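Local coordinates for protein maleate cis-trans isomerase (Pseudomonas putida, PDB 4FQ5) that probably catalyses the cis-trans isomerisation of the double bond of maleate, yielding fumarate, at residues A[40-45]-A[62-67]; A[171-174]-A[178-181]; A[228-233]-A[239-244]; A[248-253]-A[267-272]. The protein carries 1 engineered substitution. One frame throughout, in Å; residues are numbered along the deposited sequence.

Interaction 1: A[40-45]-A[62-67]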
loop_
_atom_site.group_PDB
_atom_site.type_symbol
_atom_site.label_atom_id
_atom_site.label_comp_id
_atom_site.label_asym_id
_atom_site.label_seq_id
_atom_site.Cartn_x
_atom_site.Cartn_y
_atom_site.Cartn_z
ATOM N N THR A 40 8.696 16.533 9.298
ATOM C CA THR A 40 8.267 16.523 7.899
ATOM C C THR A 40 9.163 15.675 6.999
ATOM O O THR A 40 8.666 15.012 6.089
ATOM C CB THR A 40 8.100 17.961 7.366
ATOM O OG1 THR A 40 7.129 18.639 8.166
ATOM C CG2 THR A 40 7.650 17.988 5.904
ATOM N N MET A 41 10.472 15.680 7.248
ATOM C CA MET A 41 11.377 14.834 6.474
ATOM C C MET A 41 10.994 13.360 6.605
ATOM O O MET A 41 10.944 12.636 5.606
ATOM C CB MET A 41 12.841 15.040 6.874
ATOM C CG MET A 41 13.831 14.380 5.918
ATOM S SD MET A 41 14.278 15.383 4.480
ATOM C CE MET A 41 12.692 15.942 3.890
ATOM N N GLU A 42 10.711 12.942 7.836
ATOM C CA GLU A 42 10.258 11.586 8.124
ATOM C C GLU A 42 8.821 11.297 7.657
ATOM O O GLU A 42 8.344 10.170 7.776
ATOM C CB GLU A 42 10.419 11.282 9.612
ATOM C CG GLU A 42 11.883 11.090 10.012
ATOM C CD GLU A 42 12.134 11.315 11.490
ATOM O OE1 GLU A 42 11.527 12.231 12.093
ATOM O OE2 GLU A 42 12.947 10.568 12.056
ATOM N N THR A 43 8.152 12.314 7.122
ATOM C CA THR A 43 6.809 12.158 6.567
ATOM C C THR A 43 6.864 12.118 5.045
ATOM O O THR A 43 6.330 11.201 4.426
ATOM C CB THR A 43 5.870 13.280 7.064
ATOM O OG1 THR A 43 5.823 13.230 8.494
ATOM C CG2 THR A 43 4.435 13.105 6.516
ATOM N N GLU A 44 7.542 13.092 4.447
ATOM C CA GLU A 44 7.523 13.247 2.995
ATOM C C GLU A 44 8.433 12.282 2.246
ATOM O O GLU A 44 8.066 11.802 1.173
ATOM C CB GLU A 44 7.786 14.698 2.596
ATOM C CG GLU A 44 6.715 15.635 3.136
ATOM C CD GLU A 44 6.781 17.036 2.556
ATOM O OE1 GLU A 44 7.801 17.392 1.933
ATOM O OE2 GLU A 44 5.806 17.788 2.726
ATOM N N ILE A 45 9.611 11.992 2.792
ATOM C CA ILE A 45 10.512 11.022 2.151
ATOM C C ILE A 45 9.882 9.616 2.149
ATOM O O ILE A 45 9.866 8.961 1.109
ATOM C CB ILE A 45 11.950 11.052 2.746
ATOM C CG1 ILE A 45 12.829 12.082 2.030
ATOM C CG2 ILE A 45 12.664 9.719 2.590
ATOM C CD1 ILE A 45 12.236 13.464 1.919
ATOM N N PHE A 62 13.274 2.842 6.775
ATOM C CA PHE A 62 13.716 4.178 7.159
ATOM C C PHE A 62 14.327 4.211 8.553
ATOM O O PHE A 62 13.757 3.666 9.495
ATOM C CB PHE A 62 12.570 5.184 6.998
ATOM C CG PHE A 62 12.047 5.250 5.592
ATOM C CD1 PHE A 62 12.697 6.023 4.633
ATOM C CD2 PHE A 62 10.947 4.490 5.206
ATOM C CE1 PHE A 62 12.240 6.063 3.325
ATOM C CE2 PHE A 62 10.485 4.526 3.892
ATOM C CZ PHE A 62 11.133 5.316 2.954
ATOM N N HIS A 63 15.492 4.848 8.653
ATOM C CA HIS A 63 16.319 4.829 9.861
ATOM C C HIS A 63 16.856 6.202 10.125
ATOM O O HIS A 63 17.561 6.771 9.289
ATOM C CB HIS A 63 17.453 3.817 9.677
ATOM C CG HIS A 63 16.964 2.470 9.206
ATOM N ND1 HIS A 63 16.575 1.510 10.059
ATOM C CD2 HIS A 63 16.728 1.977 7.920
ATOM C CE1 HIS A 63 16.139 0.440 9.362
ATOM N NE2 HIS A 63 16.230 0.731 8.051
ATOM N N SER A 64 16.517 6.755 11.286
ATOM C CA SER A 64 16.872 8.135 11.607
ATOM C C SER A 64 17.859 8.291 12.753
ATOM O O SER A 64 17.913 7.467 13.670
ATOM C CB SER A 64 15.616 8.953 11.934
ATOM O OG SER A 64 14.778 9.056 10.801
ATOM N N SER A 65 18.621 9.377 12.681
ATOM C CA SER A 65 19.402 9.871 13.803
ATOM C C SER A 65 19.107 11.363 13.945
ATOM O O SER A 65 18.919 12.061 12.945
ATOM C CB SER A 65 20.893 9.621 13.575
ATOM O OG SER A 65 21.666 10.300 14.552
ATOM N N ARG A 66 19.063 11.839 15.186
ATOM C CA ARG A 66 18.658 13.206 15.484
ATOM C C ARG A 66 19.795 14.074 16.012
ATOM O O ARG A 66 20.638 13.620 16.788
ATOM C CB ARG A 66 17.483 13.215 16.476
ATOM C CG ARG A 66 16.158 12.871 15.819
ATOM C CD ARG A 66 14.974 12.853 16.781
ATOM N NE ARG A 66 13.815 13.442 16.113
ATOM C CZ ARG A 66 13.197 12.910 15.060
ATOM N NH1 ARG A 66 13.589 11.736 14.551
ATOM N NH2 ARG A 66 12.176 13.553 14.512
ATOM N N MET A 67 19.795 15.323 15.553
ATOM C CA MET A 67 20.684 16.379 16.029
ATOM C C MET A 67 19.794 17.507 16.556
ATOM O O MET A 67 18.946 18.025 15.830
ATOM C CB MET A 67 21.592 16.864 14.891
ATOM C CG MET A 67 20.896 17.026 13.540
ATOM S SD MET A 67 22.005 17.569 12.232
ATOM C CE MET A 67 20.849 18.059 10.972
#
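Glu42, in the first turn of helix 41-52, faces strand 59-67 with its CA 8.2 Å from the CA of Phe62; the short helical and strand axes run nearly antiparallel (158°) and come no closer than 10.5 Å. Across that gap the Glu42 carboxylate meets Ser64 and Arg66, two residues on the same side of the strand. The grip on Arg66 is end-on and bidentate: NH2 of Arg66 donates to OE1 of Glu42 at 2.8 Å, and NH1 of Arg66 to OE2 of Glu42, also at 2.8 Å. The two flat groups lie within 25° of coplanar, and both oxygens sit close to the guanidinium plane. OE2 receives NH1 through its syn lone pair, while its anti lone pair takes the hydroxyl of Ser64, OG to OE2 being 2.7 Å. Three bonds therefore fix the rotation of the carboxylate. The Arg66 chain bends at chi3 (141°), and its guanidinium ends up against the helix. CG2 of Ile45 approaches CE1 of Phe62 obliquely at 3.8 Å, adding an apolar touch beside the polar cluster, one helical turn on. The polar cluster also reaches into a second subunit: His63 ND1 of that subunit bonds OE1 of Glu42, and NH1 of Arg66 bonds its Ser64 O. With the guanidinium and these donors around it, the carboxylate is probably kept ionised. Within the chain the contact closes the beta-alpha-beta unit of strand 27-35, helix 41-52 and strand 59-67, with helix 84-92 packed on Ser65 and Met67 and helix 244-255 against Ile45.

Interaction 2: A[171-174]-A[178-181]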
loop_
_atom_site.group_PDB
_atom_site.type_symbol
_atom_site.label_atom_id
_atom_site.label_comp_id
_atom_site.label_asym_id
_atom_site.label_seq_id
_atom_site.Cartn_x
_atom_site.Cartn_y
_atom_site.Cartn_z
ATOM N N TYR A 171 23.523 31.742 -1.349
ATOM C CA TYR A 171 24.181 30.448 -1.572
ATOM C C TYR A 171 23.830 29.894 -2.956
ATOM O O TYR A 171 24.709 29.427 -3.700
ATOM C CB TYR A 171 23.784 29.450 -0.471
ATOM C CG TYR A 171 24.693 28.240 -0.338
ATOM C CD1 TYR A 171 25.635 28.164 0.690
ATOM C CD2 TYR A 171 24.596 27.165 -1.226
ATOM C CE1 TYR A 171 26.461 27.059 0.824
ATOM C CE2 TYR A 171 25.418 26.056 -1.106
ATOM C CZ TYR A 171 26.347 26.007 -0.081
ATOM O OH TYR A 171 27.162 24.911 0.034
ATOM N N ILE A 172 22.546 29.958 -3.300
ATOM C CA ILE A 172 22.053 29.471 -4.587
ATOM C C ILE A 172 22.640 30.294 -5.741
ATOM O O ILE A 172 23.108 29.739 -6.743
ATOM C CB ILE A 172 20.505 29.476 -4.631
ATOM C CG1 ILE A 172 19.941 28.479 -3.602
ATOM C CG2 ILE A 172 20.006 29.126 -6.023
ATOM C CD1 ILE A 172 18.501 28.732 -3.213
ATOM N N ARG A 173 22.628 31.615 -5.581
ATOM C CA ARG A 173 23.237 32.519 -6.552
ATOM C C ARG A 173 24.725 32.218 -6.735
ATOM O O ARG A 173 25.218 32.189 -7.861
ATOM C CB ARG A 173 23.010 33.982 -6.146
ATOM C CG ARG A 173 21.570 34.444 -6.311
ATOM C CD ARG A 173 21.374 35.888 -5.861
ATOM N NE ARG A 173 20.052 36.387 -6.251
ATOM C CZ ARG A 173 19.358 37.306 -5.580
ATOM N NH1 ARG A 173 19.845 37.844 -4.471
ATOM N NH2 ARG A 173 18.163 37.682 -6.013
ATOM N N HIS A 174 25.423 31.964 -5.626
ATOM C CA HIS A 174 26.847 31.619 -5.662
ATOM C C HIS A 174 27.092 30.351 -6.432
ATOM O O HIS A 174 28.133 30.194 -7.085
ATOM C CB HIS A 174 27.411 31.493 -4.247
ATOM C CG HIS A 174 28.906 31.281 -4.205
ATOM N ND1 HIS A 174 29.462 30.070 -3.999
ATOM C CD2 HIS A 174 29.962 32.174 -4.375
ATOM C CE1 HIS A 174 30.806 30.184 -4.023
ATOM N NE2 HIS A 174 31.110 31.472 -4.251
ATOM N N GLU A 178 20.415 31.726 -10.780
ATOM C CA GLU A 178 19.727 32.987 -10.521
ATOM C C GLU A 178 18.512 32.787 -9.630
ATOM O O GLU A 178 17.835 31.762 -9.712
ATOM C CB GLU A 178 19.310 33.657 -11.830
ATOM C CG GLU A 178 20.469 34.235 -12.627
ATOM C CD GLU A 178 20.018 34.935 -13.898
ATOM O OE1 GLU A 178 18.869 35.427 -13.952
ATOM O OE2 GLU A 178 20.821 34.998 -14.849
ATOM N N VAL A 179 18.255 33.761 -8.764
ATOM C CA VAL A 179 17.039 33.770 -7.968
ATOM C C VAL A 179 16.234 35.019 -8.306
ATOM O O VAL A 179 16.724 36.142 -8.174
ATOM C CB VAL A 179 17.319 33.708 -6.449
ATOM C CG1 VAL A 179 16.020 33.727 -5.661
ATOM C CG2 VAL A 179 18.117 32.460 -6.095
ATOM N N GLY A 180 15.000 34.802 -8.761
ATOM C CA GLY A 180 14.035 35.881 -8.936
ATOM C C GLY A 180 13.295 36.132 -7.639
ATOM O O GLY A 180 13.908 36.299 -6.584
ATOM N N ASP A 181 11.971 36.152 -7.712
ATOM C CA ASP A 181 11.139 36.334 -6.533
ATOM C C ASP A 181 11.427 35.284 -5.469
ATOM O O ASP A 181 11.651 34.114 -5.781
ATOM C CB ASP A 181 9.659 36.269 -6.911
ATOM C CG ASP A 181 9.083 37.625 -7.271
ATOM O OD1 ASP A 181 8.002 37.957 -6.742
ATOM O OD2 ASP A 181 9.707 38.359 -8.071
HETATM O O HOH W 1 19.906 35.958 -9.031
#
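Val179 and Arg173 account for most of the surface buried here, with Ile172 supplying the remaining apolar touch. Val179 points from strand 178-184 at the last turn of helix 162-174 and is met from two directions. Its CG2 branch, anti to the carbonyl carbon, is the one directed at the helix: it lies 3.8 Å from CG2 of Ile172 and 4.0 Å from CG of Arg173, so one methyl fills the angle between two successive helical residues. The Ile172 and Val179 side chains cross at about a right angle. Arg173 runs fully extended from CG to NE, with chi3 at 170°, and so passes across Val179; NE of Arg173 stands 3.8 Å from CB of Val179. Helix and strand are the second and third elements of the beta-alpha-beta unit that begins with strand 153-158; only three residues link them, and the arginine, one residue from the helix end, spans the turn. Its NH2 donates to the backbone O of Val179 at 3.0 Å, an almost straight bond (164°) lying near the guanidinium plane although tilted from the plane of the carbonyl. A water closes a second bridge, accepting at 2.8 Å from NE of Arg173 and at 2.8 Å from the backbone N of Val179. Both backbone polar atoms of this residue thus face the arginine side, directly or through solvent, while the neighbouring Glu178 and Gly180 pair through their backbones with Val154 of strand 153-158. Beyond them, the Glu178 carboxylate makes a salt bridge to Arg153.

Interaction 3: A[228-233]-A[239-244]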
loop_
_atom_site.group_PDB
_atom_site.type_symbol
_atom_site.label_atom_id
_atom_site.label_comp_id
_atom_site.label_asym_id
_atom_site.label_seq_id
_atom_site.Cartn_x
_atom_site.Cartn_y
_atom_site.Cartn_z
ATOM N N ASN A 228 1.929 17.800 -0.597
ATOM C CA ASN A 228 0.528 17.749 -1.008
ATOM C C ASN A 228 0.043 18.941 -1.851
ATOM O O ASN A 228 -1.110 18.956 -2.299
ATOM C CB ASN A 228 -0.369 17.544 0.218
ATOM C CG ASN A 228 -0.218 16.158 0.823
ATOM O OD1 ASN A 228 0.049 15.188 0.116
ATOM N ND2 ASN A 228 -0.409 16.053 2.132
ATOM N N ALA A 229 0.920 19.921 -2.075
ATOM C CA ALA A 229 0.594 21.083 -2.901
ATOM C C ALA A 229 1.382 21.124 -4.206
ATOM O O ALA A 229 1.109 21.956 -5.072
ATOM C CB ALA A 229 0.793 22.380 -2.116
ATOM N N ILE A 230 2.342 20.217 -4.353
ATOM C CA ILE A 230 3.267 20.241 -5.489
ATOM C C ILE A 230 2.585 20.128 -6.858
ATOM O O ILE A 230 2.862 20.930 -7.764
ATOM C CB ILE A 230 4.377 19.169 -5.348
ATOM C CG1 ILE A 230 5.353 19.578 -4.232
ATOM C CG2 ILE A 230 5.098 18.956 -6.676
ATOM C CD1 ILE A 230 6.456 18.578 -3.953
ATOM N N THR A 231 1.706 19.139 -7.011
ATOM C CA THR A 231 1.068 18.894 -8.310
ATOM C C THR A 231 0.097 20.016 -8.673
ATOM O O THR A 231 0.037 20.422 -9.829
ATOM C CB THR A 231 0.360 17.523 -8.381
ATOM O OG1 THR A 231 -0.608 17.424 -7.327
ATOM C CG2 THR A 231 1.364 16.398 -8.242
ATOM N N MET A 232 -0.640 20.508 -7.674
ATOM C CA MET A 232 -1.530 21.664 -7.825
ATOM C C MET A 232 -0.773 22.880 -8.356
ATOM O O MET A 232 -1.198 23.505 -9.326
ATOM C CB MET A 232 -2.173 22.026 -6.486
ATOM C CG MET A 232 -3.392 21.204 -6.117
ATOM S SD MET A 232 -3.821 21.446 -4.385
ATOM C CE MET A 232 -5.432 20.657 -4.298
ATOM N N VAL A 233 0.355 23.194 -7.718
ATOM C CA VAL A 233 1.176 24.346 -8.107
ATOM C C VAL A 233 1.778 24.202 -9.507
ATOM O O VAL A 233 1.850 25.182 -10.250
ATOM C CB VAL A 233 2.262 24.671 -7.054
ATOM C CG1 VAL A 233 3.187 25.779 -7.547
ATOM C CG2 VAL A 233 1.607 25.086 -5.745
ATOM N N LYS A 239 5.062 25.507 -14.390
ATOM C CA LYS A 239 6.497 25.410 -14.163
ATOM C C LYS A 239 6.825 24.168 -13.324
ATOM O O LYS A 239 5.999 23.722 -12.531
ATOM C CB LYS A 239 7.017 26.678 -13.470
ATOM C CG LYS A 239 7.706 27.694 -14.384
ATOM C CD LYS A 239 6.840 28.173 -15.535
ATOM C CE LYS A 239 7.322 29.506 -16.105
ATOM N NZ LYS A 239 8.567 29.398 -16.917
ATOM N N PRO A 240 8.027 23.595 -13.517
ATOM C CA PRO A 240 8.473 22.536 -12.617
ATOM C C PRO A 240 8.518 23.045 -11.182
ATOM O O PRO A 240 8.954 24.183 -10.931
ATOM C CB PRO A 240 9.888 22.223 -13.110
ATOM C CG PRO A 240 9.893 22.640 -14.541
ATOM C CD PRO A 240 8.973 23.818 -14.626
ATOM N N VAL A 241 8.035 22.222 -10.258
ATOM C CA VAL A 241 8.070 22.555 -8.843
ATOM C C VAL A 241 8.879 21.495 -8.113
ATOM O O VAL A 241 8.666 20.293 -8.304
ATOM C CB VAL A 241 6.654 22.665 -8.246
ATOM C CG1 VAL A 241 6.698 22.884 -6.741
ATOM C CG2 VAL A 241 5.878 23.788 -8.918
ATOM N N ILE A 242 9.827 21.954 -7.299
ATOM C CA ILE A 242 10.622 21.072 -6.459
ATOM C C ILE A 242 10.608 21.577 -5.031
ATOM O O ILE A 242 10.217 22.718 -4.767
ATOM C CB ILE A 242 12.085 20.956 -6.947
ATOM C CG1 ILE A 242 12.778 22.330 -6.928
ATOM C CG2 ILE A 242 12.128 20.298 -8.318
ATOM C CD1 ILE A 242 14.227 22.294 -7.364
ATOM N N SER A 243 11.025 20.709 -4.116
ATOM C CA SER A 243 11.199 21.065 -2.721
ATOM C C SER A 243 12.490 20.422 -2.258
ATOM O O SER A 243 12.993 19.508 -2.919
ATOM C CB SER A 243 10.029 20.547 -1.886
ATOM O OG SER A 243 10.011 19.131 -1.873
ATOM N N ALA A 244 13.029 20.893 -1.133
ATOM C CA ALA A 244 14.228 20.282 -0.558
ATOM C C ALA A 244 14.012 18.779 -0.339
ATOM O O ALA A 244 14.899 17.978 -0.614
ATOM C CB ALA A 244 14.610 20.965 0.746
#
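Val241 points from its strand toward the first turn of helix 230-237, between Ile230 and Val233. Traced outward, its CB comes 4.2 Å from the backbone O of Ile230. From there the two branches part. CG1, anti to the backbone N (chi1 175°), lies 4.2 Å from CG2 of Ile230, whereas CG2 points to Val233, three residues on, and meets its CG1 at 3.6 Å, the tighter of the two methyl contacts. The valine side chains cross at about a right angle. Helix and strand belong to the beta-alpha-beta unit of strand 215-217, helix 230-237 and strand 241-243, the last being an outermost strand, within this chain, of a parallel sheet; the packing is mainly apolar, with no hydrogen bond between the two segments. Further along, CD1 at the end of Ile230 reaches to 4.2 Å from OG of Ser243. That hydroxyl is engaged elsewhere, for Ser243 is the N-cap of helix 244-255 and its OG accepts from the backbone N of Val246. Ile242, between the two inward residues, turns its side chain the other way, onto helix 138-149, and bonds through its backbone to Ile216 and Ile218.

Interaction 4: A[248-253]-A[267-272]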
loop_
_atom_site.group_PDB
_atom_site.type_symbol
_atom_site.label_atom_id
_atom_site.label_comp_id
_atom_site.label_asym_id
_atom_site.label_seq_id
_atom_site.Cartn_x
_atom_site.Cartn_y
_atom_site.Cartn_z
ATOM N N THR A 248 16.047 15.841 -2.389
ATOM C CA THR A 248 16.769 14.850 -1.579
ATOM C C THR A 248 16.430 13.420 -2.010
ATOM O O THR A 248 17.326 12.583 -2.151
ATOM C CB THR A 248 16.471 15.030 -0.071
ATOM O OG1 THR A 248 16.899 16.328 0.354
ATOM C CG2 THR A 248 17.186 13.978 0.777
ATOM N N THR A 249 15.146 13.133 -2.232
ATOM C CA THR A 249 14.787 11.764 -2.629
ATOM C C THR A 249 15.259 11.473 -4.047
ATOM O O THR A 249 15.721 10.372 -4.333
ATOM C CB THR A 249 13.297 11.358 -2.396
ATOM O OG1 THR A 249 12.623 11.136 -3.638
ATOM C CG2 THR A 249 12.540 12.327 -1.538
ATOM N N TRP A 250 15.178 12.475 -4.917
ATOM C CA TRP A 250 15.763 12.374 -6.243
ATOM C C TRP A 250 17.235 12.039 -6.153
ATOM O O TRP A 250 17.708 11.106 -6.818
ATOM C CB TRP A 250 15.530 13.652 -7.044
ATOM C CG TRP A 250 16.259 13.633 -8.359
ATOM C CD1 TRP A 250 15.847 13.049 -9.556
ATOM C CD2 TRP A 250 17.586 14.197 -8.644
ATOM N NE1 TRP A 250 16.804 13.215 -10.532
ATOM C CE2 TRP A 250 17.867 13.894 -10.052
ATOM C CE3 TRP A 250 18.530 14.902 -7.902
ATOM C CZ2 TRP A 250 19.048 14.289 -10.668
ATOM C CZ3 TRP A 250 19.720 15.291 -8.535
ATOM C CH2 TRP A 250 19.967 14.991 -9.888
ATOM N N ALA A 251 17.964 12.767 -5.307
ATOM C CA ALA A 251 19.408 12.548 -5.160
ATOM C C ALA A 251 19.760 11.194 -4.537
ATOM O O ALA A 251 20.711 10.546 -4.966
ATOM C CB ALA A 251 20.055 13.694 -4.388
ATOM N N MET A 252 18.984 10.763 -3.547
ATOM C CA MET A 252 19.166 9.438 -2.950
ATOM C C MET A 252 18.967 8.326 -3.984
ATOM O O MET A 252 19.796 7.418 -4.097
ATOM C CB MET A 252 18.205 9.234 -1.780
ATOM C CG MET A 252 18.595 9.929 -0.490
ATOM S SD MET A 252 17.272 9.778 0.726
ATOM C CE MET A 252 18.156 10.238 2.204
ATOM N N LEU A 253 17.865 8.405 -4.730
ATOM C CA LEU A 253 17.582 7.441 -5.795
ATOM C C LEU A 253 18.704 7.404 -6.842
ATOM O O LEU A 253 19.177 6.324 -7.215
ATOM C CB LEU A 253 16.242 7.760 -6.459
ATOM C CG LEU A 253 14.933 7.010 -6.150
ATOM C CD1 LEU A 253 14.959 6.053 -4.962
ATOM C CD2 LEU A 253 13.783 8.006 -6.052
ATOM N N THR A 267 7.835 17.398 -11.341
ATOM C CA THR A 267 8.650 17.247 -12.546
ATOM C C THR A 267 9.984 16.517 -12.329
ATOM O O THR A 267 10.345 15.638 -13.115
ATOM C CB THR A 267 8.875 18.632 -13.202
ATOM O OG1 THR A 267 7.606 19.180 -13.574
ATOM C CG2 THR A 267 9.757 18.540 -14.430
ATOM N N LEU A 268 10.705 16.865 -11.263
ATOM C CA LEU A 268 12.026 16.267 -11.002
ATOM C C LEU A 268 11.909 14.753 -10.851
ATOM O O LEU A 268 12.813 14.002 -11.231
ATOM C CB LEU A 268 12.635 16.846 -9.722
ATOM C CG LEU A 268 14.145 17.110 -9.594
ATOM C CD1 LEU A 268 14.594 17.007 -8.142
ATOM C CD2 LEU A 268 15.022 16.253 -10.493
ATOM N N LEU A 269 10.782 14.317 -10.298
ATOM C CA LEU A 269 10.512 12.896 -10.079
ATOM C C LEU A 269 9.553 12.314 -11.126
ATOM O O LEU A 269 8.874 11.310 -10.884
ATOM C CB LEU A 269 9.969 12.701 -8.669
ATOM C CG LEU A 269 10.892 12.195 -7.543
ATOM C CD1 LEU A 269 12.369 12.043 -7.895
ATOM C CD2 LEU A 269 10.673 13.005 -6.268
ATOM N N SER A 270 9.518 12.946 -12.295
ATOM C CA SER A 270 8.659 12.510 -13.394
ATOM C C SER A 270 9.135 11.192 -13.998
ATOM O O SER A 270 8.360 10.480 -14.645
ATOM C CB SER A 270 8.624 13.575 -14.488
ATOM O OG SER A 270 9.897 13.696 -15.101
ATOM N N GLY A 271 10.411 10.881 -13.794
ATOM C CA GLY A 271 11.045 9.760 -14.470
ATOM C C GLY A 271 11.904 10.208 -15.640
ATOM O O GLY A 271 12.629 9.404 -16.228
ATOM N N ALA A 272 11.836 11.494 -15.980
ATOM C CA ALA A 272 12.618 12.010 -17.103
ATOM C C ALA A 272 14.038 12.424 -16.726
ATOM O O ALA A 272 14.840 12.713 -17.611
ATOM C CB ALA A 272 11.895 13.168 -17.781
#
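A C-terminal loop folding back onto the helix that precedes it is what brings Leu268 and Leu269 against Trp250, in a CH-pi and apolar contact buried away from the maleate pocket. The indole is the centre of it. Leu268 lays its CD2 methyl over one face of the ring, 3.4 Å from the centroid of the five-membered ring and only 9° off the normal, a well-aligned CH-pi interaction. Its other branch meets the root of the side chain, CD1 of Leu268 standing 3.7 Å from CB of Trp250. Leu269 approaches differently, at the edge and near the ring plane, with its CD1 3.6 Å from the same CB. Two adjacent leucines thus hold one tryptophan from face and edge. At chi1 173° the indole of Trp250 is carried off the helix toward the loop, where NE1 bonds to the backbone O of Tyr273. CD2 of Leu269 lies 3.8 Å from OG1 of Thr249, a hydroxyl buried here without a hydrogen-bonding partner in the model. Just beyond, OG of Ser270 donates to the O of Thr267 at 2.8 Å and accepts from the N of Ala272 at 3.1 Å, an ST turn that shapes the loop. Helix 244-255 is meanwhile flanked by helix 41-52 on Thr249 and Leu253 and by helix 138-149 on Thr248, Trp250 and Ala251.

Interactions 1, 2 and 3 each close a beta-alpha-beta unit, the first in one parallel sheet and the other two at the strands that are outermost, within this chain, in the second, whereas interaction 4 touches both interaction 1 and interaction 3. Strand 241-243 runs directly into helix 244-255, and CG2 of Ile242 packs 3.8 Å from CB of Leu268; CG2 of Thr249 touches CG1 of Ile45 at 3.6 Å. Interactions 1 and 2 lie on opposite sides of the chain's centre, their centres about 27 Å apart. The side chains of Arg66, Ser243, Ile172 and Thr249 are about 9, 10, 11 and 13 Å from the bound maleate, so none of these four lines the pocket, although all lie near it.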